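Local atomic coordinates of octaprenyl-diphosphate synthase (Roseobacter denitrificans, PDB entry 4JXN), a protein that probably makes all-trans-octaprenyl diphosphate, the side-chain precursor of isoprenoid quinones, by adding five isopentenyl diphosphate units to farnesyl diphosphate with magnesium as cofactor. Residues 263-266 with 267-271. Sequence-based numbering, arbitrary orientation.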
ATOM      1  N   ALA A 263       9.077  25.586 -29.224  1.00 86.39           N
ATOM      2  CA  ALA A 263      10.461  25.095 -29.219  1.00 50.87           C
ATOM      3  C   ALA A 263      11.094  25.255 -27.857  1.00 51.01           C
ATOM      4  O   ALA A 263      11.783  24.349 -27.373  1.00 70.04           O
ATOM      5  CB  ALA A 263      11.288  25.813 -30.276  1.00 74.87           C
ATOM      6  N   PHE A 264      10.845  26.403 -27.229  1.00 54.04           N
ATOM      7  CA  PHE A 264      11.274  26.620 -25.854  1.00 53.79           C
ATOM      8  C   PHE A 264      10.613  25.613 -24.889  1.00 95.93           C
ATOM      9  O   PHE A 264      11.273  25.098 -23.994  1.00 62.20           O
ATOM     10  CB  PHE A 264      10.951  28.049 -25.408  1.00 46.67           C
ATOM     11  CG  PHE A 264      11.325  28.330 -23.978  1.00 48.80           C
ATOM     12  CD1 PHE A 264      12.641  28.617 -23.644  1.00 74.38           C
ATOM     13  CD2 PHE A 264      10.375  28.289 -22.970  1.00 64.02           C
ATOM     14  CE1 PHE A 264      13.000  28.867 -22.334  1.00 68.31           C
ATOM     15  CE2 PHE A 264      10.724  28.536 -21.659  1.00 66.16           C
ATOM     16  CZ  PHE A 264      12.042  28.824 -21.339  1.00 62.99           C
ATOM     17  N   TRP A 265       9.316  25.344 -25.051  1.00 80.88           N
ATOM     18  CA  TRP A 265       8.626  24.390 -24.166  1.00 92.30           C
ATOM     19  C   TRP A 265       9.080  22.960 -24.427  1.00 89.07           C
ATOM     20  O   TRP A 265       9.390  22.225 -23.495  1.00 83.78           O
ATOM     21  CB  TRP A 265       7.104  24.484 -24.310  1.00 71.54           C
ATOM     22  CG  TRP A 265       6.553  25.786 -23.825  1.00 41.16           C
ATOM     23  CD1 TRP A 265       5.825  26.682 -24.540  1.00 33.75           C
ATOM     24  CD2 TRP A 265       6.710  26.350 -22.521  1.00 35.22           C
ATOM     25  NE1 TRP A 265       5.530  27.774 -23.777  1.00 40.85           N
ATOM     26  CE2 TRP A 265       6.042  27.586 -22.522  1.00 26.82           C
ATOM     27  CE3 TRP A 265       7.364  25.935 -21.355  1.00 85.15           C
ATOM     28  CZ2 TRP A 265       6.006  28.425 -21.402  1.00 48.77           C
ATOM     29  CZ3 TRP A 265       7.319  26.755 -20.247  1.00 53.39           C
ATOM     30  CH2 TRP A 265       6.641  27.989 -20.278  1.00 45.88           C
ATOM     31  N   VAL A 266       9.127  22.588 -25.703  1.00 77.48           N
ATOM     32  CA  VAL A 266       9.639  21.279 -26.142  1.00 80.39           C
ATOM     33  C   VAL A 266      11.014  20.961 -25.550  1.00 61.26           C
ATOM     34  O   VAL A 266      11.316  19.810 -25.237  1.00 83.87           O
ATOM     35  CB  VAL A 266       9.744  21.229 -27.685  1.00100.35           C
ATOM     36  CG1 VAL A 266      10.469  19.969 -28.145  1.00 83.02           C
ATOM     37  CG2 VAL A 266       8.361  21.335 -28.333  1.00 85.58           C
ATOM     38  N   ARG A 267      11.830  21.997 -25.386  1.00 97.17           N
ATOM     39  CA  ARG A 267      13.224  21.860 -24.972  1.00 61.44           C
ATOM     40  C   ARG A 267      13.443  21.743 -23.461  1.00 67.51           C
ATOM     41  O   ARG A 267      14.254  20.930 -23.011  1.00 88.07           O
ATOM     42  CB  ARG A 267      14.019  23.065 -25.507  1.00110.65           C
ATOM     43  CG  ARG A 267      15.482  23.131 -25.077  1.00 74.43           C
ATOM     44  CD  ARG A 267      16.273  24.160 -25.889  1.00120.68           C
ATOM     45  NE  ARG A 267      15.916  25.552 -25.588  1.00 73.33           N
ATOM     46  CZ  ARG A 267      16.253  26.207 -24.471  1.00 71.39           C
ATOM     47  NH1 ARG A 267      15.870  27.469 -24.305  1.00 63.61           N
ATOM     48  NH2 ARG A 267      16.959  25.618 -23.507  1.00 88.87           N
ATOM     49  N   THR A 268      12.765  22.588 -22.690  1.00 98.68           N
ATOM     50  CA  THR A 268      12.999  22.704 -21.239  1.00108.00           C
ATOM     51  C   THR A 268      12.155  21.729 -20.400  1.00 73.22           C
ATOM     52  O   THR A 268      12.363  21.597 -19.185  1.00 68.59           O
ATOM     53  CB  THR A 268      12.694  24.138 -20.754  1.00103.85           C
ATOM     54  OG1 THR A 268      11.395  24.535 -21.218  1.00 83.00           O
ATOM     55  CG2 THR A 268      13.727  25.125 -21.281  1.00 83.48           C
ATOM     56  N   ILE A 269      11.206  21.068 -21.062  1.00 70.01           N
ATOM     57  CA  ILE A 269      10.250  20.167 -20.425  1.00104.46           C
ATOM     58  C   ILE A 269      10.436  18.756 -20.988  1.00 71.32           C
ATOM     59  O   ILE A 269      10.783  17.834 -20.250  1.00134.69           O
ATOM     60  CB  ILE A 269       8.791  20.641 -20.661  1.00 87.94           C
ATOM     61  CG1 ILE A 269       8.593  22.087 -20.175  1.00 96.21           C
ATOM     62  CG2 ILE A 269       7.795  19.706 -19.986  1.00135.74           C
ATOM     63  CD1 ILE A 269       8.860  22.305 -18.699  1.00 85.91           C
ATOM     64  N   GLU A 270      10.224  18.590 -22.292  1.00 86.00           N
ATOM     65  CA  GLU A 270      10.326  17.267 -22.909  1.00108.95           C
ATOM     66  C   GLU A 270      11.769  16.795 -23.128  1.00101.31           C
ATOM     67  O   GLU A 270      12.033  15.594 -23.086  1.00159.74           O
ATOM     68  CB  GLU A 270       9.529  17.221 -24.207  1.00 59.64           C
ATOM     69  CG  GLU A 270       8.034  17.348 -23.974  1.00 96.09           C
ATOM     70  CD  GLU A 270       7.219  17.045 -25.212  1.00127.49           C
ATOM     71  OE1 GLU A 270       7.787  17.105 -26.325  1.00 99.91           O
ATOM     72  OE2 GLU A 270       6.011  16.752 -25.071  1.00 86.21           O
ATOM     73  N   LYS A 271      12.693  17.729 -23.343  1.00109.59           N
ATOM     74  CA  LYS A 271      14.124  17.400 -23.419  1.00 94.08           C
ATOM     75  C   LYS A 271      14.858  17.636 -22.094  1.00 74.22           C
ATOM     76  O   LYS A 271      15.979  17.166 -21.910  1.00108.23           O
ATOM     77  CB  LYS A 271      14.800  18.208 -24.528  1.00104.83           C
ATOM     78  CG  LYS A 271      14.492  17.715 -25.930  1.00117.96           C
ATOM     79  CD  LYS A 271      15.304  16.479 -26.280  1.00154.09           C
ATOM     80  CE  LYS A 271      15.203  16.156 -27.761  1.00139.90           C
ATOM     81  NZ  LYS A 271      13.789  16.001 -28.201  1.00103.51           N
TER
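Thr-268 folds back on Phe-264, one turn earlier in helix 259-270, with both branches of its side chain. From Thr-268 CB, 3.7 Å from Phe-264 O, the side chain forks. Chi1 of 51° tucks Thr-268 OG1 in between the residue's own N and C, from where it turns back along the helix and donates to Phe-264 O at 2.8 Å. That oxygen also takes the backbone bond from Thr-268 N (3.2 Å); the two donors arrive from opposite faces of the carbonyl plane. The other branch, Thr-268 CG2, lies over one face of the Phe-264 ring, 4.2 Å from its centroid, a CH-pi contact displaced toward the CE1–CZ rim. Beside it, Arg-267 brings NH1 to 3.5 Å from Phe-264 CD1, the guanidinium and ring planes turned 78° apart; a bend at chi3 curls the arginine back toward the ring, and its NH2 makes a salt bridge with Asp-278. This is a late turn of a short helix in the all-alpha fold of the FPP/GGPP synthase family, packed by Phe-264 and Trp-265 against helix 278-288. On the neighbouring flank Ile-269 CG1 meets the edge of the Trp-265 indole at CE3, 4.2 Å away, while Leu-250 and Val-254 of helix 248-254 also touch the indole. Beyond, the turn widens to pi type, and Lys-271 N reaches back five residues to Val-266 O in a weak bond of 3.1 Å.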